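Local coordinates for protein transcriptional regulator, Crp/Fnr family (Eubacterium rectale ATCC 33656, PDB 3DV8) that probably regulates transcription as a dimeric Crp/Fnr-type factor, sensing a signal through a cyclic nucleotide-binding-like domain and binding DNA through a helix-turn-helix domain, at residues Ala108-Tyr111 against Lys112-Lys116; Glu184-Thr187 against Arg188-Tyr192. All blocks are in the same frame, centred on the assembly; numbering follows the deposited sequence.

Interaction 1: residues Ala108-Tyr111 against Lys112-Lys116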
ATOM      1  N   ALA A 108       6.082  -0.727  22.552  1.00 54.59           N
ATOM      2  CA  ALA A 108       6.428   0.268  21.524  1.00 54.35           C
ATOM      3  C   ALA A 108       7.547   1.218  21.935  1.00 54.39           C
ATOM      4  O   ALA A 108       8.484   1.419  21.166  1.00 54.12           O
ATOM      5  CB  ALA A 108       5.199   1.051  21.103  1.00 53.47           C
ATOM      6  N   GLU A 109       7.454   1.781  23.143  1.00 55.11           N
ATOM      7  CA  GLU A 109       8.492   2.704  23.675  1.00 55.59           C
ATOM      8  C   GLU A 109       9.893   2.068  23.698  1.00 55.21           C
ATOM      9  O   GLU A 109      10.876   2.723  23.353  1.00 55.52           O
ATOM     10  CB  GLU A 109       8.126   3.307  25.061  1.00 56.33           C
ATOM     11  CG  GLU A 109       8.016   2.363  26.305  1.00 59.83           C
ATOM     12  CD  GLU A 109       6.661   1.650  26.465  1.00 65.64           C
ATOM     13  OE1 GLU A 109       6.031   1.257  25.444  1.00 66.33           O
ATOM     14  OE2 GLU A 109       6.233   1.472  27.635  1.00 67.91           O
ATOM     15  N   ILE A 110       9.941   0.789  24.074  1.00 54.59           N
ATOM     16  CA  ILE A 110      11.168  -0.012  24.127  1.00 54.36           C
ATOM     17  C   ILE A 110      11.725  -0.279  22.740  1.00 55.18           C
ATOM     18  O   ILE A 110      12.925  -0.094  22.512  1.00 55.75           O
ATOM     19  CB  ILE A 110      10.921  -1.349  24.868  1.00 53.99           C
ATOM     20  CG1 ILE A 110      10.765  -1.062  26.361  1.00 54.15           C
ATOM     21  CG2 ILE A 110      12.060  -2.346  24.648  1.00 52.43           C
ATOM     22  CD1 ILE A 110      10.201  -2.184  27.113  1.00 55.92           C
ATOM     23  N   TYR A 111      10.859  -0.723  21.830  1.00 55.66           N
ATOM     24  CA  TYR A 111      11.264  -1.017  20.449  1.00 55.85           C
ATOM     25  C   TYR A 111      11.730   0.268  19.727  1.00 56.26           C
ATOM     26  O   TYR A 111      12.778   0.252  19.072  1.00 56.23           O
ATOM     27  CB  TYR A 111      10.153  -1.750  19.679  1.00 55.27           C
ATOM     28  CG  TYR A 111      10.644  -2.334  18.376  1.00 53.27           C
ATOM     29  CD1 TYR A 111      11.237  -3.603  18.324  1.00 53.31           C
ATOM     30  CD2 TYR A 111      10.546  -1.613  17.206  1.00 51.67           C
ATOM     31  CE1 TYR A 111      11.708  -4.143  17.111  1.00 51.91           C
ATOM     32  CE2 TYR A 111      11.016  -2.128  15.982  1.00 54.21           C
ATOM     33  CZ  TYR A 111      11.595  -3.395  15.941  1.00 52.83           C
ATOM     34  OH  TYR A 111      12.051  -3.902  14.746  1.00 52.95           O
ATOM     35  N   LYS A 112      10.964   1.356  19.899  1.00 56.49           N
ATOM     36  CA  LYS A 112      11.284   2.708  19.373  1.00 56.23           C
ATOM     37  C   LYS A 112      12.667   3.187  19.829  1.00 55.44           C
ATOM     38  O   LYS A 112      13.428   3.716  19.021  1.00 54.67           O
ATOM     39  CB  LYS A 112      10.226   3.731  19.826  1.00 56.49           C
ATOM     40  CG  LYS A 112      10.309   5.105  19.163  1.00 56.87           C
ATOM     41  CD  LYS A 112       9.365   6.073  19.838  1.00 58.17           C
ATOM     42  CE  LYS A 112       9.379   7.412  19.140  1.00 61.70           C
ATOM     43  NZ  LYS A 112       8.729   8.452  19.988  1.00 65.10           N
ATOM     44  N   GLY A 113      12.963   3.001  21.121  1.00 55.46           N
ATOM     45  CA  GLY A 113      14.250   3.368  21.733  1.00 55.36           C
ATOM     46  C   GLY A 113      15.445   2.656  21.114  1.00 55.18           C
ATOM     47  O   GLY A 113      16.432   3.302  20.794  1.00 55.94           O
ATOM     48  N   ILE A 114      15.337   1.333  20.953  1.00 55.00           N
ATOM     49  CA  ILE A 114      16.367   0.483  20.311  1.00 55.11           C
ATOM     50  C   ILE A 114      16.568   0.875  18.834  1.00 55.24           C
ATOM     51  O   ILE A 114      17.693   0.898  18.328  1.00 54.44           O
ATOM     52  CB  ILE A 114      15.992  -1.042  20.404  1.00 55.12           C
ATOM     53  CG1 ILE A 114      16.053  -1.533  21.860  1.00 55.40           C
ATOM     54  CG2 ILE A 114      16.926  -1.915  19.554  1.00 54.81           C
ATOM     55  CD1 ILE A 114      15.579  -2.957  22.065  1.00 54.53           C
HETATM   56  N   MSE A 115      15.457   1.190  18.177  1.00 56.28           N
HETATM   57  CA  MSE A 115      15.413   1.582  16.753  1.00 56.48           C
HETATM   58  C   MSE A 115      16.138   2.923  16.480  1.00 56.75           C
HETATM   59  O   MSE A 115      16.755   3.095  15.421  1.00 56.59           O
HETATM   60  CB  MSE A 115      13.946   1.666  16.325  1.00 56.40           C
HETATM   61  CG  MSE A 115      13.649   1.461  14.875  1.00 59.08           C
HETATM   62 SE   MSE A 115      11.734   1.748  14.503  0.75 55.92          SE
HETATM   63  CE  MSE A 115      10.968   1.340  15.998  1.00 56.91           C
ATOM     64  N   LYS A 116      16.051   3.850  17.439  1.00 56.86           N
ATOM     65  CA  LYS A 116      16.704   5.166  17.367  1.00 57.07           C
ATOM     66  C   LYS A 116      18.230   5.045  17.259  1.00 56.65           C
ATOM     67  O   LYS A 116      18.838   5.766  16.480  1.00 56.49           O
ATOM     68  CB  LYS A 116      16.310   6.008  18.603  1.00 57.64           C
ATOM     69  CG  LYS A 116      16.906   7.430  18.741  1.00 57.54           C
ATOM     70  CD  LYS A 116      16.441   8.059  20.077  1.00 58.31           C
ATOM     71  CE  LYS A 116      17.034   9.445  20.344  1.00 59.88           C
ATOM     72  NZ  LYS A 116      18.518   9.434  20.490  1.00 59.79           N
TER
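The selenomethionine Met-115 meets the Tyr-111 ring with its terminal methyl at the ring edge. CE of Met-115 lies near the ring plane, 3.2 Å from CD2 of Tyr-111, and the same Met-115 CE stands 3.5 Å from Tyr-111 CE2, the neighbouring ring atom. SE of Met-115 is 5.4 Å from the centroid of the Tyr-111 ring, in a direction 68° off the ring normal, an oblique Met-aromatic contact. Torsions account for this: Met-115 runs out extended as far as SE, and the last bond then turns to a chi3 of -28°, folding the methyl back to the tyrosine one turn earlier.

Beneath these side chains runs regular alpha-helical bonding, each N-H reaching four residues back. Lys-112 N donates to Ala-108 O at 2.8 Å, and Met-115 N donates to Tyr-111 O at 3.0 Å. The corresponding bond from Ile-114 N to Ile-110 O measures 3.2 Å. On that flank the apolar pair is looser, Ile-110 CG2 lying 4.4 Å from Ile-114 CD1.

This turn belongs to helix 108-117 of the cyclic nucleotide-binding domain, which joins strand 101-107, the last strand of the domain's beta-roll, to the long helix 119-145. Tyr-111 leans on Val-121 and Tyr-124 of the latter helix, and its OH is hydrogen-bonded to Thr-125 OG1. Met-115 also packs on Asn-123 of the second subunit, whereas Ile-110 and Ile-114 touch helix 16-23.

Interaction 2: residues Glu184-Thr187 against Arg188-Tyr192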
ATOM      1  N   GLU A 184     -24.788  -9.989  -0.135  1.00 66.74           N
ATOM      2  CA  GLU A 184     -25.716 -10.322  -1.221  1.00 65.19           C
ATOM      3  C   GLU A 184     -24.976 -10.644  -2.534  1.00 64.39           C
ATOM      4  O   GLU A 184     -25.353 -11.592  -3.225  1.00 64.15           O
ATOM      5  CB  GLU A 184     -26.747  -9.190  -1.406  1.00 66.42           C
ATOM      6  CG  GLU A 184     -27.835  -9.444  -2.457  1.00 69.48           C
ATOM      7  CD  GLU A 184     -28.871 -10.505  -2.060  1.00 79.52           C
ATOM      8  OE1 GLU A 184     -29.747 -10.183  -1.226  1.00 85.27           O
ATOM      9  OE2 GLU A 184     -28.855 -11.631  -2.628  1.00 82.48           O
ATOM     10  N   VAL A 185     -23.933  -9.872  -2.854  1.00 63.23           N
ATOM     11  CA  VAL A 185     -23.104 -10.105  -4.058  1.00 62.15           C
ATOM     12  C   VAL A 185     -22.301 -11.413  -3.919  1.00 61.62           C
ATOM     13  O   VAL A 185     -22.155 -12.152  -4.892  1.00 60.92           O
ATOM     14  CB  VAL A 185     -22.140  -8.912  -4.373  1.00 61.06           C
ATOM     15  CG1 VAL A 185     -21.362  -9.169  -5.644  1.00 58.27           C
ATOM     16  CG2 VAL A 185     -22.907  -7.617  -4.525  1.00 58.33           C
ATOM     17  N   ILE A 186     -21.782 -11.679  -2.714  1.00 61.78           N
ATOM     18  CA  ILE A 186     -21.038 -12.912  -2.423  1.00 61.78           C
ATOM     19  C   ILE A 186     -21.986 -14.115  -2.539  1.00 61.77           C
ATOM     20  O   ILE A 186     -21.645 -15.091  -3.201  1.00 62.16           O
ATOM     21  CB  ILE A 186     -20.341 -12.894  -1.010  1.00 61.57           C
ATOM     22  CG1 ILE A 186     -19.292 -11.777  -0.903  1.00 59.29           C
ATOM     23  CG2 ILE A 186     -19.672 -14.239  -0.701  1.00 61.23           C
ATOM     24  CD1 ILE A 186     -18.126 -11.870  -1.874  1.00 56.05           C
ATOM     25  N   THR A 187     -23.167 -14.033  -1.919  1.00 61.74           N
ATOM     26  CA  THR A 187     -24.182 -15.110  -2.007  1.00 61.99           C
ATOM     27  C   THR A 187     -24.556 -15.430  -3.460  1.00 62.35           C
ATOM     28  O   THR A 187     -24.641 -16.600  -3.824  1.00 62.38           O
ATOM     29  CB  THR A 187     -25.464 -14.761  -1.239  1.00 61.33           C
ATOM     30  OG1 THR A 187     -25.114 -14.403   0.094  1.00 60.81           O
ATOM     31  CG2 THR A 187     -26.431 -15.945  -1.209  1.00 61.68           C
ATOM     32  N   ARG A 188     -24.744 -14.379  -4.267  1.00 63.00           N
ATOM     33  CA  ARG A 188     -25.072 -14.495  -5.705  1.00 63.05           C
ATOM     34  C   ARG A 188     -23.949 -15.256  -6.433  1.00 63.11           C
ATOM     35  O   ARG A 188     -24.221 -16.156  -7.247  1.00 64.02           O
ATOM     36  CB  ARG A 188     -25.185 -13.108  -6.370  1.00 64.43           C
ATOM     37  CG  ARG A 188     -26.319 -12.939  -7.388  1.00 70.83           C
ATOM     38  CD  ARG A 188     -27.495 -12.147  -6.780  1.00 78.24           C
ATOM     39  NE  ARG A 188     -27.094 -10.757  -6.501  1.00 82.64           N
ATOM     40  CZ  ARG A 188     -27.826  -9.826  -5.873  1.00 85.69           C
ATOM     41  NH1 ARG A 188     -29.052 -10.096  -5.402  1.00 86.59           N
ATOM     42  NH2 ARG A 188     -27.309  -8.600  -5.682  1.00 84.69           N
HETATM   43  N   MSE A 189     -22.703 -14.877  -6.108  1.00 61.67           N
HETATM   44  CA  MSE A 189     -21.484 -15.459  -6.683  1.00 61.17           C
HETATM   45  C   MSE A 189     -21.282 -16.918  -6.302  1.00 61.02           C
HETATM   46  O   MSE A 189     -20.863 -17.711  -7.152  1.00 61.49           O
HETATM   47  CB  MSE A 189     -20.241 -14.668  -6.246  1.00 60.24           C
HETATM   48  CG  MSE A 189     -18.971 -14.996  -7.011  1.00 60.80           C
HETATM   49 SE   MSE A 189     -19.115 -14.469  -8.880  0.75 58.46          SE
HETATM   50  CE  MSE A 189     -19.207 -12.503  -8.685  1.00 49.04           C
ATOM     51  N   LEU A 190     -21.528 -17.248  -5.028  1.00 60.09           N
ATOM     52  CA  LEU A 190     -21.403 -18.625  -4.539  1.00 59.70           C
ATOM     53  C   LEU A 190     -22.461 -19.535  -5.188  1.00 59.96           C
ATOM     54  O   LEU A 190     -22.171 -20.693  -5.510  1.00 59.76           O
ATOM     55  CB  LEU A 190     -21.449 -18.682  -3.004  1.00 58.83           C
ATOM     56  CG  LEU A 190     -20.284 -17.998  -2.266  1.00 57.59           C
ATOM     57  CD1 LEU A 190     -20.618 -17.817  -0.784  1.00 53.89           C
ATOM     58  CD2 LEU A 190     -18.927 -18.725  -2.447  1.00 53.69           C
ATOM     59  N   ARG A 191     -23.666 -18.998  -5.397  1.00 60.40           N
ATOM     60  CA  ARG A 191     -24.757 -19.730  -6.083  1.00 60.80           C
ATOM     61  C   ARG A 191     -24.469 -19.968  -7.575  1.00 60.42           C
ATOM     62  O   ARG A 191     -24.869 -20.999  -8.121  1.00 60.52           O
ATOM     63  CB  ARG A 191     -26.098 -19.043  -5.856  1.00 60.65           C
ATOM     64  CG  ARG A 191     -26.566 -19.202  -4.418  1.00 61.82           C
ATOM     65  CD  ARG A 191     -27.762 -18.338  -4.136  1.00 63.19           C
ATOM     66  NE  ARG A 191     -28.357 -18.626  -2.833  1.00 68.41           N
ATOM     67  CZ  ARG A 191     -29.388 -17.963  -2.300  1.00 71.13           C
ATOM     68  NH1 ARG A 191     -29.980 -16.944  -2.946  1.00 71.91           N
ATOM     69  NH2 ARG A 191     -29.839 -18.322  -1.094  1.00 71.73           N
ATOM     70  N   TYR A 192     -23.783 -19.014  -8.213  1.00 60.32           N
ATOM     71  CA  TYR A 192     -23.278 -19.178  -9.594  1.00 60.16           C
ATOM     72  C   TYR A 192     -22.213 -20.297  -9.631  1.00 59.92           C
ATOM     73  O   TYR A 192     -22.199 -21.111 -10.556  1.00 59.38           O
ATOM     74  CB  TYR A 192     -22.731 -17.845 -10.147  1.00 60.31           C
ATOM     75  CG  TYR A 192     -21.857 -17.975 -11.374  1.00 60.66           C
ATOM     76  CD1 TYR A 192     -22.391 -18.378 -12.608  1.00 62.96           C
ATOM     77  CD2 TYR A 192     -20.485 -17.694 -11.309  1.00 62.32           C
ATOM     78  CE1 TYR A 192     -21.561 -18.509 -13.753  1.00 61.66           C
ATOM     79  CE2 TYR A 192     -19.653 -17.818 -12.438  1.00 61.61           C
ATOM     80  CZ  TYR A 192     -20.197 -18.225 -13.648  1.00 60.96           C
ATOM     81  OH  TYR A 192     -19.370 -18.340 -14.730  1.00 62.35           O
TER
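Thr-187 OG1 is held twice from outside the contact, by hydrogen bonds with His-172 ND1 and with the carbonyl Arg-183 O one turn back, while its other branch meets Arg-191. With chi1 at -53°, OG1 sits beside the backbone N, and the methyl CG2 is left to lie over the centre of the Arg-191 guanidinium, 3.6 Å above its plane. The two side chains run alongside each other, Arg-191 being extended from CG to NE.

Glu-184 and Arg-188 pair differently. The carboxylate and guanidinium planes lie 15° apart, with OE2 of Glu-184 3.2 Å from NH1 of Arg-188 but well out of the guanidinium plane, a salt bridge resting on charge alone, since the oxygen is not placed to receive a hydrogen. CG of Glu-184 covers the same guanidinium, 3.4 Å from CZ of Arg-188. Shortening this glutamate to an alanine is likely to leave the Arg-188 charge without this mate and its guanidinium freer to swing.

On the inner flank Ile-186 CG2 lies 3.7 Å from Leu-190 CD1, the two side chains lying side by side and touching helix 172-179, where both meet Ile-175. Backbone bonds such as Leu-190 N to Ile-186 O, 2.8 Å, keep the turn alpha-helical. Helix 183-195 following helix 172-179 is the pattern of a Crp-like helix-turn-helix, in which the second helix probably serves as the DNA-recognition helix.

The two contacts lie in series along the chain, interaction 1 in the cyclic nucleotide-binding domain and interaction 2 in the Crp-like helix-turn-helix domain. Their centres are 47 Å apart, and even their nearest atoms stay about 35 Å from each other, on opposite sides of the chain's centre. They share no helix or sheet. Between them in sequence runs the long helix 119-145, which touches interaction 1, followed by helix 148-163, which touches interaction 2. Residues 108-116 lie near the second subunit, which Met-115 touches, and residues 184-192 in the probable DNA-binding half, consistent with a regulator that links sensing and DNA binding through intervening helices.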